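Local coordinates for outer membrane protein SusF (Bacteroides thetaiotaomicron, PDB 4FE9) that binds starch at the cell surface through its carbohydrate-binding modules, ahead of starch transport into the periplasm for degradation, at residues E400-A405 with K457-F462; G297-A302 with Y350-S355. All blocks are in the same frame, centred on the assembly; numbering follows the deposited sequence.

Contact 1 of 2, residues E400-A405 with K457-F462; sequences EFVSPA and KVYLNF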
loop_
_atom_site.group_PDB
_atom_site.type_symbol
_atom_site.label_atom_id
_atom_site.label_comp_id
_atom_site.label_asym_id
_atom_site.label_seq_id
_atom_site.Cartn_x
_atom_site.Cartn_y
_atom_site.Cartn_z
ATOM N N GLU A 400 -18.824 19.791 24.190
ATOM C CA GLU A 400 -19.867 19.208 23.389
ATOM C C GLU A 400 -19.863 19.830 22.019
ATOM O O GLU A 400 -19.633 21.032 21.877
ATOM C CB GLU A 400 -21.241 19.372 24.092
ATOM C CG GLU A 400 -21.286 18.647 25.463
ATOM C CD GLU A 400 -22.633 18.785 26.210
ATOM O OE1 GLU A 400 -22.862 17.971 27.133
ATOM O OE2 GLU A 400 -23.435 19.713 25.900
ATOM N N PHE A 401 -19.896 18.984 20.998
ATOM C CA PHE A 401 -20.174 19.457 19.660
ATOM C C PHE A 401 -21.651 19.825 19.613
ATOM O O PHE A 401 -22.480 19.136 20.193
ATOM C CB PHE A 401 -19.854 18.351 18.620
ATOM C CG PHE A 401 -18.400 17.900 18.621
ATOM C CD1 PHE A 401 -17.871 17.236 19.696
ATOM C CD2 PHE A 401 -17.589 18.121 17.524
ATOM C CE1 PHE A 401 -16.526 16.850 19.713
ATOM C CE2 PHE A 401 -16.255 17.709 17.525
ATOM C CZ PHE A 401 -15.735 17.072 18.629
ATOM N N VAL A 402 -21.980 20.903 18.914
ATOM C CA VAL A 402 -23.353 21.366 18.849
ATOM C C VAL A 402 -23.720 21.699 17.440
ATOM O O VAL A 402 -22.924 22.278 16.713
ATOM C CB VAL A 402 -23.583 22.610 19.789
ATOM C CG1 VAL A 402 -25.064 23.054 19.758
ATOM C CG2 VAL A 402 -23.156 22.271 21.210
ATOM N N SER A 403 -24.871 21.192 17.006
ATOM C CA SER A 403 -25.340 21.387 15.644
ATOM C C SER A 403 -25.952 22.768 15.465
ATOM O O SER A 403 -26.340 23.406 16.439
ATOM C CB SER A 403 -26.380 20.307 15.277
ATOM O OG SER A 403 -27.535 20.379 16.116
ATOM N N PRO A 404 -26.070 23.211 14.215
ATOM C CA PRO A 404 -26.912 24.340 13.786
ATOM C C PRO A 404 -28.376 24.053 14.052
ATOM O O PRO A 404 -28.868 22.997 13.659
ATOM C CB PRO A 404 -26.687 24.389 12.271
ATOM C CG PRO A 404 -25.494 23.466 12.009
ATOM C CD PRO A 404 -25.538 22.456 13.075
ATOM N N ALA A 405 -29.071 24.979 14.709
ATOM C CA ALA A 405 -30.481 24.769 15.080
ATOM C C ALA A 405 -31.315 24.232 13.896
ATOM O O ALA A 405 -31.175 24.703 12.764
ATOM C CB ALA A 405 -31.095 26.079 15.622
ATOM N N LYS A 457 -31.541 21.693 18.498
ATOM C CA LYS A 457 -30.210 21.297 18.042
ATOM C C LYS A 457 -29.692 20.074 18.804
ATOM O O LYS A 457 -30.225 19.729 19.857
ATOM C CB LYS A 457 -29.218 22.488 18.143
ATOM C CG LYS A 457 -29.306 23.281 19.417
ATOM C CD LYS A 457 -28.236 24.395 19.474
ATOM C CE LYS A 457 -28.352 25.333 18.302
ATOM N NZ LYS A 457 -27.960 26.711 18.665
ATOM N N VAL A 458 -28.675 19.397 18.251
ATOM C CA VAL A 458 -28.088 18.186 18.901
ATOM C C VAL A 458 -26.896 18.551 19.795
ATOM O O VAL A 458 -26.055 19.321 19.386
ATOM C CB VAL A 458 -27.579 17.147 17.830
ATOM C CG1 VAL A 458 -27.132 15.875 18.507
ATOM C CG2 VAL A 458 -28.644 16.869 16.801
ATOM N N TYR A 459 -26.745 17.857 20.930
ATOM C CA TYR A 459 -25.548 17.992 21.774
ATOM C C TYR A 459 -24.846 16.651 21.964
ATOM O O TYR A 459 -25.420 15.726 22.537
ATOM C CB TYR A 459 -25.908 18.588 23.164
ATOM C CG TYR A 459 -26.566 19.959 23.104
ATOM C CD1 TYR A 459 -25.905 21.098 23.563
ATOM C CD2 TYR A 459 -27.827 20.115 22.557
ATOM C CE1 TYR A 459 -26.467 22.353 23.416
ATOM C CE2 TYR A 459 -28.408 21.353 22.438
ATOM C CZ TYR A 459 -27.737 22.466 22.890
ATOM O OH TYR A 459 -28.340 23.680 22.788
ATOM N N LEU A 460 -23.546 16.602 21.651
ATOM C CA LEU A 460 -22.788 15.351 21.743
ATOM C C LEU A 460 -21.616 15.474 22.675
ATOM O O LEU A 460 -20.713 16.289 22.453
ATOM C CB LEU A 460 -22.280 14.919 20.363
ATOM C CG LEU A 460 -23.296 14.853 19.231
ATOM C CD1 LEU A 460 -22.597 14.873 17.891
ATOM C CD2 LEU A 460 -24.142 13.608 19.378
ATOM N N ASN A 461 -21.548 14.581 23.640
ATOM C CA ASN A 461 -20.351 14.417 24.410
ATOM C C ASN A 461 -19.636 13.134 24.043
ATOM O O ASN A 461 -19.954 12.070 24.560
ATOM C CB ASN A 461 -20.682 14.423 25.900
ATOM C CG ASN A 461 -19.451 14.488 26.766
ATOM O OD1 ASN A 461 -18.410 13.909 26.437
ATOM N ND2 ASN A 461 -19.592 15.094 27.938
ATOM N N PHE A 462 -18.636 13.239 23.178
ATOM C CA PHE A 462 -17.947 12.059 22.700
ATOM C C PHE A 462 -17.107 11.439 23.759
ATOM O O PHE A 462 -16.874 10.239 23.741
ATOM C CB PHE A 462 -17.100 12.372 21.485
ATOM C CG PHE A 462 -17.879 12.532 20.246
ATOM C CD1 PHE A 462 -18.385 11.424 19.587
ATOM C CD2 PHE A 462 -18.017 13.775 19.662
ATOM C CE1 PHE A 462 -19.103 11.570 18.413
ATOM C CE2 PHE A 462 -18.695 13.931 18.469
ATOM C CZ PHE A 462 -19.231 12.821 17.828
#
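With CG anti to its carbonyl carbon (chi1 -60°), the ring of F401 stands beside its backbone N and turns a face to F462, whose CG, likewise anti to the carbonyl carbon, brings its CD2-CE2 edge in from just past the end of strand 458-461. The two rings form a T-shaped pair, planes at 86° and centroids 5.0 Å apart, with the F462 edge lying off-centre over F401. On the sheet face that carries V402 and Y459, V402 CG1 sits over the Y459 ring, 4.3 Å from its centroid, in a CH-pi contact, while CG2 touches the rim at CD1. V402 CG1 also packs tightly on K457 CD, 3.5 Å away. E400 places OE2 at the Y459 ring edge; R468 then pairs with that carboxylate and lies against Y459 as a cation-pi partner. These residues join the short strand 401-402 to 458-461, the middle strand of a three-stranded antiparallel sheet in the third carbohydrate-binding module. F401 and L460 are a hydrogen-bonded pair, L460 N to F401 O being 3.1 Å. Past the strand end S403 bonds V458 twice: its N to V458 O at 3.3 Å, and its OG accepts V458 N at 2.6 Å in a nearly straight bond (170°). L460 and V458 continue inward onto F431 and I433 of strand 430-434.

Contact 2 of 2, residues G297-A302 with Y350-S355; sequences GIFYFA and YLVYVS. With EDO (1,2-ethanediol), chain F.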
loop_
_atom_site.group_PDB
_atom_site.type_symbol
_atom_site.label_atom_id
_atom_site.label_comp_id
_atom_site.label_asym_id
_atom_site.label_seq_id
_atom_site.Cartn_x
_atom_site.Cartn_y
_atom_site.Cartn_z
ATOM N N GLY A 297 -13.040 6.968 15.225
ATOM C CA GLY A 297 -13.539 7.500 16.468
ATOM C C GLY A 297 -13.263 8.974 16.540
ATOM O O GLY A 297 -12.393 9.486 15.830
ATOM N N ILE A 298 -13.998 9.672 17.385
ATOM C CA ILE A 298 -13.638 11.055 17.719
ATOM C C ILE A 298 -13.155 11.167 19.143
ATOM O O ILE A 298 -13.760 10.594 20.056
ATOM C CB ILE A 298 -14.771 12.007 17.459
ATOM C CG1 ILE A 298 -14.879 12.264 15.961
ATOM C CG2 ILE A 298 -14.550 13.346 18.222
ATOM C CD1 ILE A 298 -16.128 12.989 15.539
ATOM N N PHE A 299 -11.910 11.623 19.288
ATOM C CA PHE A 299 -11.189 11.499 20.544
ATOM C C PHE A 299 -10.480 12.819 20.856
ATOM O O PHE A 299 -10.233 13.632 19.954
ATOM C CB PHE A 299 -10.150 10.378 20.488
ATOM C CG PHE A 299 -10.732 9.005 20.325
ATOM C CD1 PHE A 299 -11.430 8.391 21.378
ATOM C CD2 PHE A 299 -10.500 8.280 19.162
ATOM C CE1 PHE A 299 -11.967 7.119 21.228
ATOM C CE2 PHE A 299 -11.032 6.994 19.004
ATOM C CZ PHE A 299 -11.699 6.386 20.067
ATOM N N TYR A 300 -10.210 13.046 22.144
ATOM C CA TYR A 300 -9.438 14.218 22.566
ATOM C C TYR A 300 -8.038 13.836 22.770
ATOM O O TYR A 300 -7.759 12.932 23.543
ATOM C CB TYR A 300 -9.983 14.842 23.853
ATOM C CG TYR A 300 -9.311 16.174 24.162
ATOM C CD1 TYR A 300 -9.535 17.294 23.336
ATOM C CD2 TYR A 300 -8.302 16.251 25.086
ATOM C CE1 TYR A 300 -8.835 18.477 23.509
ATOM C CE2 TYR A 300 -7.573 17.440 25.259
ATOM C CZ TYR A 300 -7.845 18.540 24.452
ATOM O OH TYR A 300 -7.152 19.731 24.619
ATOM N N PHE A 301 -7.115 14.560 22.129
ATOM C CA PHE A 301 -5.680 14.363 22.442
ATOM C C PHE A 301 -5.045 15.661 22.971
ATOM O O PHE A 301 -5.244 16.741 22.400
ATOM C CB PHE A 301 -4.912 13.848 21.228
ATOM C CG PHE A 301 -5.413 12.529 20.701
ATOM C CD1 PHE A 301 -4.936 11.320 21.223
ATOM C CD2 PHE A 301 -6.327 12.489 19.677
ATOM C CE1 PHE A 301 -5.385 10.077 20.703
ATOM C CE2 PHE A 301 -6.774 11.254 19.146
ATOM C CZ PHE A 301 -6.274 10.060 19.653
ATOM N N ALA A 302 -4.475 15.560 24.154
ATOM C CA ALA A 302 -3.492 16.540 24.670
ATOM C C ALA A 302 -2.212 16.532 23.826
ATOM O O ALA A 302 -1.996 15.632 23.002
ATOM C CB ALA A 302 -3.160 16.214 26.097
ATOM N N TYR A 350 -9.792 15.105 17.395
ATOM C CA TYR A 350 -9.495 14.576 16.060
ATOM C C TYR A 350 -10.433 13.413 15.713
ATOM O O TYR A 350 -10.755 12.608 16.566
ATOM C CB TYR A 350 -8.046 14.078 16.018
ATOM C CG TYR A 350 -7.009 15.184 16.245
ATOM C CD1 TYR A 350 -6.740 16.116 15.264
ATOM C CD2 TYR A 350 -6.321 15.281 17.441
ATOM C CE1 TYR A 350 -5.816 17.134 15.474
ATOM C CE2 TYR A 350 -5.379 16.283 17.651
ATOM C CZ TYR A 350 -5.124 17.191 16.655
ATOM O OH TYR A 350 -4.201 18.212 16.865
ATOM N N LEU A 351 -10.889 13.376 14.476
ATOM C CA LEU A 351 -11.385 12.136 13.861
ATOM C C LEU A 351 -10.222 11.213 13.522
ATOM O O LEU A 351 -9.388 11.536 12.652
ATOM C CB LEU A 351 -12.200 12.437 12.585
ATOM C CG LEU A 351 -12.852 11.186 11.918
ATOM C CD1 LEU A 351 -14.183 11.498 11.257
ATOM C CD2 LEU A 351 -11.948 10.535 10.944
ATOM N N VAL A 352 -10.095 10.131 14.288
ATOM C CA VAL A 352 -9.095 9.134 14.033
ATOM C C VAL A 352 -9.653 8.044 13.100
ATOM O O VAL A 352 -10.735 7.484 13.354
ATOM C CB VAL A 352 -8.652 8.496 15.330
ATOM C CG1 VAL A 352 -7.670 7.392 15.062
ATOM C CG2 VAL A 352 -8.007 9.567 16.261
ATOM N N TYR A 353 -8.946 7.779 12.007
ATOM C CA TYR A 353 -9.333 6.746 11.051
ATOM C C TYR A 353 -8.232 5.690 10.927
ATOM O O TYR A 353 -7.062 6.038 10.745
ATOM C CB TYR A 353 -9.600 7.396 9.706
ATOM C CG TYR A 353 -9.775 6.439 8.557
ATOM C CD1 TYR A 353 -8.680 5.969 7.849
ATOM C CD2 TYR A 353 -11.042 6.090 8.110
ATOM C CE1 TYR A 353 -8.839 5.152 6.729
ATOM C CE2 TYR A 353 -11.215 5.293 7.002
ATOM C CZ TYR A 353 -10.106 4.807 6.327
ATOM O OH TYR A 353 -10.277 3.980 5.241
ATOM N N VAL A 354 -8.585 4.409 11.145
ATOM C CA VAL A 354 -7.606 3.314 11.188
ATOM C C VAL A 354 -8.060 2.144 10.256
ATOM O O VAL A 354 -9.254 1.772 10.216
ATOM C CB VAL A 354 -7.407 2.754 12.608
ATOM C CG1 VAL A 354 -6.327 1.643 12.604
ATOM C CG2 VAL A 354 -7.038 3.847 13.608
ATOM N N SER A 355 -7.139 1.631 9.464
ATOM C CA SER A 355 -7.442 0.518 8.570
ATOM C C SER A 355 -6.382 -0.572 8.723
ATOM O O SER A 355 -5.188 -0.278 8.809
ATOM C CB SER A 355 -7.496 1.017 7.127
ATOM O OG SER A 355 -7.910 -0.003 6.248
HETATM C C1 EDO F . -15.820 7.645 19.859
HETATM O O1 EDO F . -16.071 8.397 18.665
HETATM C C2 EDO F . -15.570 6.214 19.448
HETATM O O2 EDO F . -15.394 5.421 20.624
#
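Two neighbouring strands in the antiparallel sheet of the second carbohydrate-binding module, 294-301 and 348-357, meet here through alternating hydrogen-bonded and non-hydrogen-bonded pairs. G297 and V352 exchange two backbone bonds, V352 N to G297 O being 2.8 Å, and F299 and Y350 exchange two more, with Y350 N to F299 O at 3.0 Å. Between them lies the non-hydrogen-bonded pair I298 and L351, where CG1 of I298 packs on CB of L351 at 4.3 Å. The other face carries V352 among the aromatic rings. V352 CG2, anti to its carbonyl carbon, comes to the edges of two rings, 3.6 Å from F301 CE2 and 4.0 Å from F299 CD2. F301 CD2 meets the edge of the Y350 ring at Y350 CD2, 3.6 Å away, and the Y350 hydroxyl bonds the carbonyl of I346. On the side away from V352, F299 rests on L285 of the adjoining strand 283-287 and also touches M265 of the strand after that; an alanine here would probably leave a gap beside V352 CG2 and take the ring away from L285. G297 leaves room for the F299 ring, since a side chain at this position would run into F299 CE2. Away from strand 348-357, an ethanediol O1 accepts I298 N at 2.7 Å, a nearly straight bond. Antiparallel neighbours of this kind build the sheet of the Ig-like fold seen in this starch-binding protein.

From the N terminus, contact 2 comes first: strand 294-301 leads through strand 306-310 and helix 327-333 before 348-357 returns beside it, closing a loop within the second carbohydrate-binding module. The chain then passes strand 360-366 and enters the third module, where contact 1 closes a similar loop: 401-402 runs through strands 410-415, 430-434 and 437-440 before 458-461 returns near the C terminus. The loops lie in series, neither nested nor crossed. The centres of the two contacts are about 18 Å apart, yet they touch across the modules, as I298 CG2 packs against both F462 CD2, at 3.8 Å, and F401 CZ. W349 meets F401 and Y300 edge-to-face, and Y440 OH bonds the ethanediol held by I298.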